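Local coordinates for protein dihydropteridine reductase (Dictyostelium discoideum, PDB 3ORF) that reduces quinonoid dihydropteridine to the tetrahydro form with NADH or NADPH, probably supplying the cofactor of aromatic amino acid hydroxylases, at residues K110-K113 with G114-M118; A145-L149 with N150-G154. One frame throughout, in Å; residues are numbered along the deposited sequence.

Interaction 1. Residues K110-K113 with G114-M118. With NAD (nicotinamide-adenine-dinucleotide), chain E.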
ATOM      1  N   LYS A 110      11.478   1.320  11.037  1.00 36.28           N
ATOM      2  CA  LYS A 110      10.422   1.428  12.058  1.00 36.73           C
ATOM      3  C   LYS A 110       9.128   2.073  11.465  1.00 35.02           C
ATOM      4  O   LYS A 110       7.980   1.748  11.889  1.00 32.35           O
ATOM      5  CB  LYS A 110      10.857   2.345  13.244  1.00 37.14           C
ATOM      6  CG  LYS A 110      11.467   1.637  14.469  1.00 44.90           C
ATOM      7  CD  LYS A 110      12.366   2.647  15.310  1.00 52.83           C
ATOM      8  CE  LYS A 110      13.920   2.479  15.063  1.00 59.07           C
ATOM      9  NZ  LYS A 110      14.695   3.805  14.863  1.00 58.03           N
ATOM     10  N   SER A 111       9.345   3.082  10.594  1.00 33.54           N
ATOM     11  CA  SER A 111       8.265   3.898  10.139  1.00 31.52           C
ATOM     12  C   SER A 111       7.458   2.953   9.223  1.00 29.72           C
ATOM     13  O   SER A 111       6.249   2.959   9.226  1.00 29.19           O
ATOM     14  CB  SER A 111       8.795   5.157   9.446  1.00 31.54           C
ATOM     15  OG  SER A 111       9.246   4.872   8.124  1.00 33.11           O
ATOM     16  N   VAL A 112       8.144   2.091   8.523  1.00 31.44           N
ATOM     17  CA  VAL A 112       7.488   1.081   7.665  1.00 31.70           C
ATOM     18  C   VAL A 112       6.513   0.241   8.475  1.00 32.56           C
ATOM     19  O   VAL A 112       5.317   0.244   8.230  1.00 32.68           O
ATOM     20  CB  VAL A 112       8.479   0.182   7.000  1.00 32.39           C
ATOM     21  CG1 VAL A 112       7.782  -1.103   6.350  1.00 32.38           C
ATOM     22  CG2 VAL A 112       9.318   0.964   5.981  1.00 34.05           C
ATOM     23  N   LYS A 113       6.996  -0.410   9.509  1.00 34.63           N
ATOM     24  CA  LYS A 113       6.082  -1.256  10.258  1.00 34.77           C
ATOM     25  C   LYS A 113       4.966  -0.449  10.993  1.00 32.06           C
ATOM     26  O   LYS A 113       3.807  -0.850  10.972  1.00 30.48           O
ATOM     27  CB  LYS A 113       6.837  -2.230  11.166  1.00 36.01           C
ATOM     28  CG  LYS A 113       6.032  -2.633  12.386  1.00 38.66           C
ATOM     29  CD  LYS A 113       6.897  -3.379  13.321  1.00 44.32           C
ATOM     30  CE  LYS A 113       6.135  -4.620  13.753  1.00 49.17           C
ATOM     31  NZ  LYS A 113       5.640  -4.274  15.118  1.00 51.37           N
ATOM     32  N   GLY A 114       5.316   0.704  11.572  1.00 30.57           N
ATOM     33  CA  GLY A 114       4.315   1.565  12.147  1.00 28.26           C
ATOM     34  C   GLY A 114       3.177   1.937  11.182  1.00 27.99           C
ATOM     35  O   GLY A 114       2.022   1.971  11.563  1.00 28.69           O
ATOM     36  N   MET A 115       3.500   2.315   9.941  1.00 28.97           N
ATOM     37  CA  MET A 115       2.477   2.874   9.022  1.00 26.44           C
ATOM     38  C   MET A 115       1.660   1.691   8.466  1.00 27.46           C
ATOM     39  O   MET A 115       0.475   1.823   8.259  1.00 24.49           O
ATOM     40  CB  MET A 115       3.125   3.660   7.887  1.00 26.28           C
ATOM     41  CG  MET A 115       3.867   5.038   8.315  1.00 26.33           C
ATOM     42  SD  MET A 115       2.694   6.130   9.115  1.00 25.38           S
ATOM     43  CE  MET A 115       2.833   5.548  10.842  1.00 20.43           C
ATOM     44  N   ILE A 116       2.311   0.540   8.220  1.00 29.30           N
ATOM     45  CA  ILE A 116       1.570  -0.631   7.786  1.00 30.44           C
ATOM     46  C   ILE A 116       0.538  -0.993   8.859  1.00 31.33           C
ATOM     47  O   ILE A 116      -0.628  -1.118   8.576  1.00 32.23           O
ATOM     48  CB  ILE A 116       2.483  -1.786   7.464  1.00 31.52           C
ATOM     49  CG1 ILE A 116       3.146  -1.532   6.108  1.00 29.10           C
ATOM     50  CG2 ILE A 116       1.660  -3.111   7.419  1.00 32.66           C
ATOM     51  CD1 ILE A 116       4.251  -2.519   5.703  1.00 22.20           C
ATOM     52  N   ASP A 117       0.949  -1.082  10.106  1.00 33.10           N
ATOM     53  CA  ASP A 117       0.029  -1.542  11.156  1.00 34.28           C
ATOM     54  C   ASP A 117      -1.101  -0.552  11.452  1.00 33.14           C
ATOM     55  O   ASP A 117      -2.223  -0.930  11.781  1.00 33.11           O
ATOM     56  CB  ASP A 117       0.844  -1.786  12.442  1.00 35.09           C
ATOM     57  CG  ASP A 117       1.750  -3.088  12.364  1.00 39.20           C
ATOM     58  OD1 ASP A 117       1.581  -3.976  11.494  1.00 38.93           O
ATOM     59  OD2 ASP A 117       2.641  -3.200  13.221  1.00 44.36           O
ATOM     60  N   MET A 118      -0.769   0.736  11.454  1.00 33.02           N
ATOM     61  CA  MET A 118      -1.741   1.747  11.784  1.00 32.34           C
ATOM     62  C   MET A 118      -2.632   2.113  10.589  1.00 30.69           C
ATOM     63  O   MET A 118      -3.844   2.288  10.752  1.00 31.33           O
ATOM     64  CB  MET A 118      -1.029   3.001  12.313  1.00 32.88           C
ATOM     65  CG  MET A 118      -0.654   2.885  13.813  1.00 40.39           C
ATOM     66  SD  MET A 118      -0.023   4.480  14.420  1.00 52.14           S
ATOM     67  CE  MET A 118       1.755   4.152  14.533  1.00 54.57           C
TER
HETATM   68  PA  NAD E 901      -5.260   9.730  16.513  1.00 34.60           P
HETATM   69  O1A NAD E 901      -3.892   9.184  16.712  1.00 37.00           O
HETATM   70  O2A NAD E 901      -5.922  10.540  17.573  1.00 32.27           O
HETATM   71  O5B NAD E 901      -6.254   8.430  16.375  1.00 35.20           O
HETATM   72  C5B NAD E 901      -6.097   7.309  15.585  1.00 35.50           C
HETATM   73  C4B NAD E 901      -6.860   6.179  16.300  1.00 35.46           C
HETATM   74  O4B NAD E 901      -6.662   4.985  15.488  1.00 36.35           O
HETATM   75  C3B NAD E 901      -6.176   5.873  17.659  1.00 36.75           C
HETATM   76  O3B NAD E 901      -7.175   5.595  18.612  1.00 36.88           O
HETATM   77  C2B NAD E 901      -5.491   4.538  17.448  1.00 38.45           C
HETATM   78  O2B NAD E 901      -5.521   3.739  18.643  1.00 40.13           O
HETATM   79  C1B NAD E 901      -6.411   3.905  16.385  1.00 38.25           C
HETATM   80  N9A NAD E 901      -5.763   2.881  15.520  1.00 38.27           N
HETATM   81  C8A NAD E 901      -4.495   2.960  15.037  1.00 36.75           C
HETATM   82  N7A NAD E 901      -4.308   1.883  14.258  1.00 40.02           N
HETATM   83  C5A NAD E 901      -5.432   1.102  14.272  1.00 38.71           C
HETATM   84  C6A NAD E 901      -5.821  -0.133  13.665  1.00 38.64           C
HETATM   85  N6A NAD E 901      -4.951  -0.862  12.924  1.00 37.52           N
HETATM   86  N1A NAD E 901      -7.078  -0.620  13.878  1.00 37.07           N
HETATM   87  C2A NAD E 901      -7.921   0.040  14.662  1.00 33.82           C
HETATM   88  N3A NAD E 901      -7.575   1.208  15.244  1.00 33.58           N
HETATM   89  C4A NAD E 901      -6.346   1.748  15.094  1.00 35.47           C
HETATM   90  O3  NAD E 901      -5.213  10.437  15.107  1.00 31.68           O
HETATM   91  PN  NAD E 901      -6.148  11.491  14.494  1.00 39.18           P
HETATM   92  O1N NAD E 901      -5.391  12.771  14.682  1.00 41.13           O
HETATM   93  O2N NAD E 901      -7.607  11.306  14.884  1.00 36.14           O
HETATM   94  O5D NAD E 901      -6.098  11.185  12.901  1.00 42.49           O
HETATM   95  C5D NAD E 901      -7.117  10.440  12.223  1.00 50.66           C
HETATM   96  C4D NAD E 901      -6.683  10.129  10.778  1.00 55.69           C
HETATM   97  O4D NAD E 901      -6.116  11.320  10.169  1.00 59.36           O
HETATM   98  C3D NAD E 901      -5.615   9.044  10.593  1.00 56.37           C
HETATM   99  O3D NAD E 901      -6.155   8.105   9.597  1.00 53.22           O
HETATM  100  C2D NAD E 901      -4.404   9.785  10.008  1.00 59.37           C
HETATM  101  O2D NAD E 901      -3.706   8.848   9.172  1.00 58.46           O
HETATM  102  C1D NAD E 901      -5.198  10.801   9.157  1.00 60.63           C
HETATM  103  N1N NAD E 901      -4.733  11.953   8.258  1.00 62.96           N
HETATM  104  C2N NAD E 901      -4.371  13.293   8.726  1.00 63.57           C
HETATM  105  C3N NAD E 901      -3.978  14.263   7.740  1.00 61.26           C
HETATM  106  C7N NAD E 901      -3.581  15.727   8.076  1.00 55.51           C
HETATM  107  O7N NAD E 901      -2.582  16.236   7.533  1.00 56.55           O
HETATM  108  N7N NAD E 901      -4.434  16.364   8.907  1.00 38.14           N
HETATM  109  C4N NAD E 901      -3.974  13.928   6.364  1.00 63.76           C
HETATM  110  C5N NAD E 901      -4.355  12.651   5.936  1.00 62.21           C
HETATM  111  C6N NAD E 901      -4.723  11.691   6.865  1.00 59.60           C

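Interaction 2. Residues A145-L149 with N150-G154. With NAD (nicotinamide-adenine-dinucleotide), chain E.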
ATOM      1  N   ALA A 145      -5.141  10.449   2.410  1.00 24.53           N
ATOM      2  CA  ALA A 145      -4.364  11.659   2.663  1.00 23.77           C
ATOM      3  C   ALA A 145      -4.212  12.484   1.452  1.00 23.17           C
ATOM      4  O   ALA A 145      -3.823  11.992   0.426  1.00 25.19           O
ATOM      5  CB  ALA A 145      -2.983  11.347   3.304  1.00 22.73           C
ATOM      6  N   SER A 146      -4.466  13.776   1.554  1.00 23.53           N
ATOM      7  CA  SER A 146      -4.205  14.644   0.388  1.00 23.16           C
ATOM      8  C   SER A 146      -2.762  14.581  -0.095  1.00 25.02           C
ATOM      9  O   SER A 146      -2.464  14.592  -1.321  1.00 25.94           O
ATOM     10  CB  SER A 146      -4.535  16.043   0.758  1.00 23.68           C
ATOM     11  OG  SER A 146      -4.633  16.742  -0.430  1.00 29.48           O
ATOM     12  N   ALA A 147      -1.817  14.527   0.821  1.00 24.66           N
ATOM     13  CA  ALA A 147      -0.415  14.554   0.385  1.00 25.83           C
ATOM     14  C   ALA A 147      -0.067  13.305  -0.443  1.00 26.22           C
ATOM     15  O   ALA A 147       0.797  13.373  -1.271  1.00 26.87           O
ATOM     16  CB  ALA A 147       0.580  14.659   1.638  1.00 25.84           C
ATOM     17  N   ALA A 148      -0.713  12.168  -0.191  1.00 25.07           N
ATOM     18  CA  ALA A 148      -0.448  10.957  -0.984  1.00 25.02           C
ATOM     19  C   ALA A 148      -0.942  11.041  -2.395  1.00 25.90           C
ATOM     20  O   ALA A 148      -0.617  10.193  -3.154  1.00 27.58           O
ATOM     21  CB  ALA A 148      -1.055   9.726  -0.334  1.00 24.30           C
ATOM     22  N   LEU A 149      -1.725  12.039  -2.763  1.00 25.99           N
ATOM     23  CA  LEU A 149      -1.972  12.306  -4.198  1.00 28.31           C
ATOM     24  C   LEU A 149      -0.670  12.610  -4.969  1.00 29.98           C
ATOM     25  O   LEU A 149      -0.658  12.505  -6.189  1.00 30.59           O
ATOM     26  CB  LEU A 149      -2.978  13.450  -4.413  1.00 25.35           C
ATOM     27  CG  LEU A 149      -4.313  13.128  -3.689  1.00 26.76           C
ATOM     28  CD1 LEU A 149      -5.245  14.244  -3.863  1.00 26.29           C
ATOM     29  CD2 LEU A 149      -4.981  11.757  -4.221  1.00 31.50           C
ATOM     30  N   ASN A 150       0.411  13.006  -4.280  1.00 31.77           N
ATOM     31  CA  ASN A 150       1.634  13.429  -4.970  1.00 32.86           C
ATOM     32  C   ASN A 150       2.814  12.769  -4.304  1.00 33.28           C
ATOM     33  O   ASN A 150       2.605  11.950  -3.431  1.00 32.15           O
ATOM     34  CB  ASN A 150       1.798  14.959  -4.883  1.00 34.47           C
ATOM     35  CG  ASN A 150       0.854  15.702  -5.853  1.00 39.41           C
ATOM     36  OD1 ASN A 150       1.032  15.699  -7.076  1.00 41.92           O
ATOM     37  ND2 ASN A 150      -0.163  16.322  -5.295  1.00 42.20           N
ATOM     38  N   ARG A 151       4.049  13.172  -4.653  1.00 32.86           N
ATOM     39  CA  ARG A 151       5.257  12.622  -3.999  1.00 33.75           C
ATOM     40  C   ARG A 151       5.317  12.868  -2.490  1.00 32.20           C
ATOM     41  O   ARG A 151       4.988  13.937  -1.977  1.00 31.70           O
ATOM     42  CB  ARG A 151       6.542  13.143  -4.635  1.00 34.67           C
ATOM     43  CG  ARG A 151       6.598  12.956  -6.161  1.00 40.04           C
ATOM     44  CD  ARG A 151       6.990  11.564  -6.590  1.00 40.88           C
ATOM     45  NE  ARG A 151       6.362  10.480  -5.829  1.00 43.83           N
ATOM     46  CZ  ARG A 151       5.124   9.973  -6.019  1.00 46.97           C
ATOM     47  NH1 ARG A 151       4.281  10.482  -6.949  1.00 42.40           N
ATOM     48  NH2 ARG A 151       4.730   8.937  -5.255  1.00 39.91           N
ATOM     49  N   THR A 152       5.746  11.840  -1.797  1.00 31.77           N
ATOM     50  CA  THR A 152       5.881  11.860  -0.379  1.00 30.82           C
ATOM     51  C   THR A 152       7.278  11.328  -0.036  1.00 31.82           C
ATOM     52  O   THR A 152       7.476  10.507   0.883  1.00 31.04           O
ATOM     53  CB  THR A 152       4.802  10.954   0.218  1.00 30.22           C
ATOM     54  OG1 THR A 152       4.811   9.687  -0.473  1.00 29.09           O
ATOM     55  CG2 THR A 152       3.350  11.632   0.147  1.00 27.91           C
ATOM     56  N   SER A 153       8.255  11.794  -0.787  1.00 34.17           N
ATOM     57  CA  SER A 153       9.670  11.523  -0.537  1.00 37.38           C
ATOM     58  C   SER A 153      10.169  11.625   0.890  1.00 37.13           C
ATOM     59  O   SER A 153      10.969  10.797   1.305  1.00 39.71           O
ATOM     60  CB  SER A 153      10.506  12.426  -1.394  1.00 39.15           C
ATOM     61  OG  SER A 153      10.359  11.917  -2.708  1.00 46.03           O
ATOM     62  N   GLY A 154       9.747  12.631   1.638  1.00 35.78           N
ATOM     63  CA  GLY A 154      10.167  12.706   3.027  1.00 34.50           C
ATOM     64  C   GLY A 154       9.404  11.850   3.996  1.00 33.39           C
ATOM     65  O   GLY A 154       9.632  11.972   5.192  1.00 32.82           O
TER
HETATM   66  PA  NAD E 901      -5.260   9.730  16.513  1.00 34.60           P
HETATM   67  O1A NAD E 901      -3.892   9.184  16.712  1.00 37.00           O
HETATM   68  O2A NAD E 901      -5.922  10.540  17.573  1.00 32.27           O
HETATM   69  O5B NAD E 901      -6.254   8.430  16.375  1.00 35.20           O
HETATM   70  C5B NAD E 901      -6.097   7.309  15.585  1.00 35.50           C
HETATM   71  C4B NAD E 901      -6.860   6.179  16.300  1.00 35.46           C
HETATM   72  O4B NAD E 901      -6.662   4.985  15.488  1.00 36.35           O
HETATM   73  C3B NAD E 901      -6.176   5.873  17.659  1.00 36.75           C
HETATM   74  O3B NAD E 901      -7.175   5.595  18.612  1.00 36.88           O
HETATM   75  C2B NAD E 901      -5.491   4.538  17.448  1.00 38.45           C
HETATM   76  O2B NAD E 901      -5.521   3.739  18.643  1.00 40.13           O
HETATM   77  C1B NAD E 901      -6.411   3.905  16.385  1.00 38.25           C
HETATM   78  N9A NAD E 901      -5.763   2.881  15.520  1.00 38.27           N
HETATM   79  C8A NAD E 901      -4.495   2.960  15.037  1.00 36.75           C
HETATM   80  N7A NAD E 901      -4.308   1.883  14.258  1.00 40.02           N
HETATM   81  C5A NAD E 901      -5.432   1.102  14.272  1.00 38.71           C
HETATM   82  C6A NAD E 901      -5.821  -0.133  13.665  1.00 38.64           C
HETATM   83  N6A NAD E 901      -4.951  -0.862  12.924  1.00 37.52           N
HETATM   84  N1A NAD E 901      -7.078  -0.620  13.878  1.00 37.07           N
HETATM   85  C2A NAD E 901      -7.921   0.040  14.662  1.00 33.82           C
HETATM   86  N3A NAD E 901      -7.575   1.208  15.244  1.00 33.58           N
HETATM   87  C4A NAD E 901      -6.346   1.748  15.094  1.00 35.47           C
HETATM   88  O3  NAD E 901      -5.213  10.437  15.107  1.00 31.68           O
HETATM   89  PN  NAD E 901      -6.148  11.491  14.494  1.00 39.18           P
HETATM   90  O1N NAD E 901      -5.391  12.771  14.682  1.00 41.13           O
HETATM   91  O2N NAD E 901      -7.607  11.306  14.884  1.00 36.14           O
HETATM   92  O5D NAD E 901      -6.098  11.185  12.901  1.00 42.49           O
HETATM   93  C5D NAD E 901      -7.117  10.440  12.223  1.00 50.66           C
HETATM   94  C4D NAD E 901      -6.683  10.129  10.778  1.00 55.69           C
HETATM   95  O4D NAD E 901      -6.116  11.320  10.169  1.00 59.36           O
HETATM   96  C3D NAD E 901      -5.615   9.044  10.593  1.00 56.37           C
HETATM   97  O3D NAD E 901      -6.155   8.105   9.597  1.00 53.22           O
HETATM   98  C2D NAD E 901      -4.404   9.785  10.008  1.00 59.37           C
HETATM   99  O2D NAD E 901      -3.706   8.848   9.172  1.00 58.46           O
HETATM  100  C1D NAD E 901      -5.198  10.801   9.157  1.00 60.63           C
HETATM  101  N1N NAD E 901      -4.733  11.953   8.258  1.00 62.96           N
HETATM  102  C2N NAD E 901      -4.371  13.293   8.726  1.00 63.57           C
HETATM  103  C3N NAD E 901      -3.978  14.263   7.740  1.00 61.26           C
HETATM  104  C7N NAD E 901      -3.581  15.727   8.076  1.00 55.51           C
HETATM  105  O7N NAD E 901      -2.582  16.236   7.533  1.00 56.55           O
HETATM  106  N7N NAD E 901      -4.434  16.364   8.907  1.00 38.14           N
HETATM  107  C4N NAD E 901      -3.974  13.928   6.364  1.00 63.76           C
HETATM  108  C5N NAD E 901      -4.355  12.651   5.936  1.00 62.21           C
HETATM  109  C6N NAD E 901      -4.723  11.691   6.865  1.00 59.60           C
HETATM  110  O   HOH W   1       2.861  15.213  -1.483  1.00 35.69           O

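Interaction 1. Residues K110-K113 with G114-M118
Successive turns of helix 108-133 bring K113 beside D117 and V112 beside I116, each pair four residues apart. K113 starts with CG anti to its backbone N (chi1 153°) and bends at its last two torsions, which places NZ beyond OD2 of D117, nearly in line with the CG-OD2 bond; at 3.7 Å from NZ to OD2 the salt bridge is long. CG of the lysine lies above the plane of that carboxylate, 3.5 Å from OD2. With an alanine at D117, K113 NZ is likely to lose this charged mate and its bent chain to be freer to swing. V112 and I116 run side by side, CG1 of the valine 3.9 Å from CD1 of the isoleucine, and F124 and Y121 of the second subunit pack on this side. In this Rossmann-type SDR subunit the same helix borders the coenzyme: the adenine amino group N6A of NAD donates to the backbone O of D117 (3.0 Å, 144° at the hydrogen). Beneath the side chains, D117 N bonds to K113 O at 3.0 Å, with the donor tilted 21° from the carbonyl plane. M115 folds CG to 3.3 Å from S111 O and packs on Y158, the predicted proton acceptor.

Interaction 2. Residues A145-L149 with N150-G154
With OG1 set between backbone N and carbonyl carbon (chi1 49°), T152 sends its methyl CG2 back, anti to its own carbonyl carbon, until it lies 3.4 Å from A147 O. The methyl also reaches A148, its CG2 standing 4.0 Å from that residue's CA, while OG1 is taken up by D171 and H167 of the second subunit. A147 O is the polar focus of the turn. N150 N donates to it in a nearly straight bond, 3.1 Å long with 164° at the hydrogen, but arrives from above the carbonyl plane, 47° out of it. A water gives a second bond, 2.8 Å from A147 O, and donates as well to R151 O, at a rather short 2.5 Å, bridging the short 3-10 segment 147-149 to the irregular chain that follows. In the SDR fold this is the loop between strand 138-143 and helix 156-172, which leads from the sheet to the helix bearing Y158, and near its start A145 faces the coenzyme, CB lying 3.2 Å from C5N of the nicotinamide ring. Farther along, R151 makes a salt bridge through NE to D171 of the second subunit.

Interactions 1 and 2 meet the two ends of one NAD molecule: interaction 1 meets the adenine through D117 and M118, interaction 2 the nicotinamide through A145. Their centres are 16 Å apart and their nearest atoms about 8 Å; they do not touch, and both the dinucleotide and helix 156-172 span the gap. Between them stands Y158 on that helix, the predicted proton acceptor, with the side chain of M115 about 4 Å from it and that of A147 about 5 Å. Both regions also meet the second subunit, the first through packing and the second through polar bonds as well, which illustrates how coenzyme site and dimer interface can share neighbouring elements in an SDR enzyme.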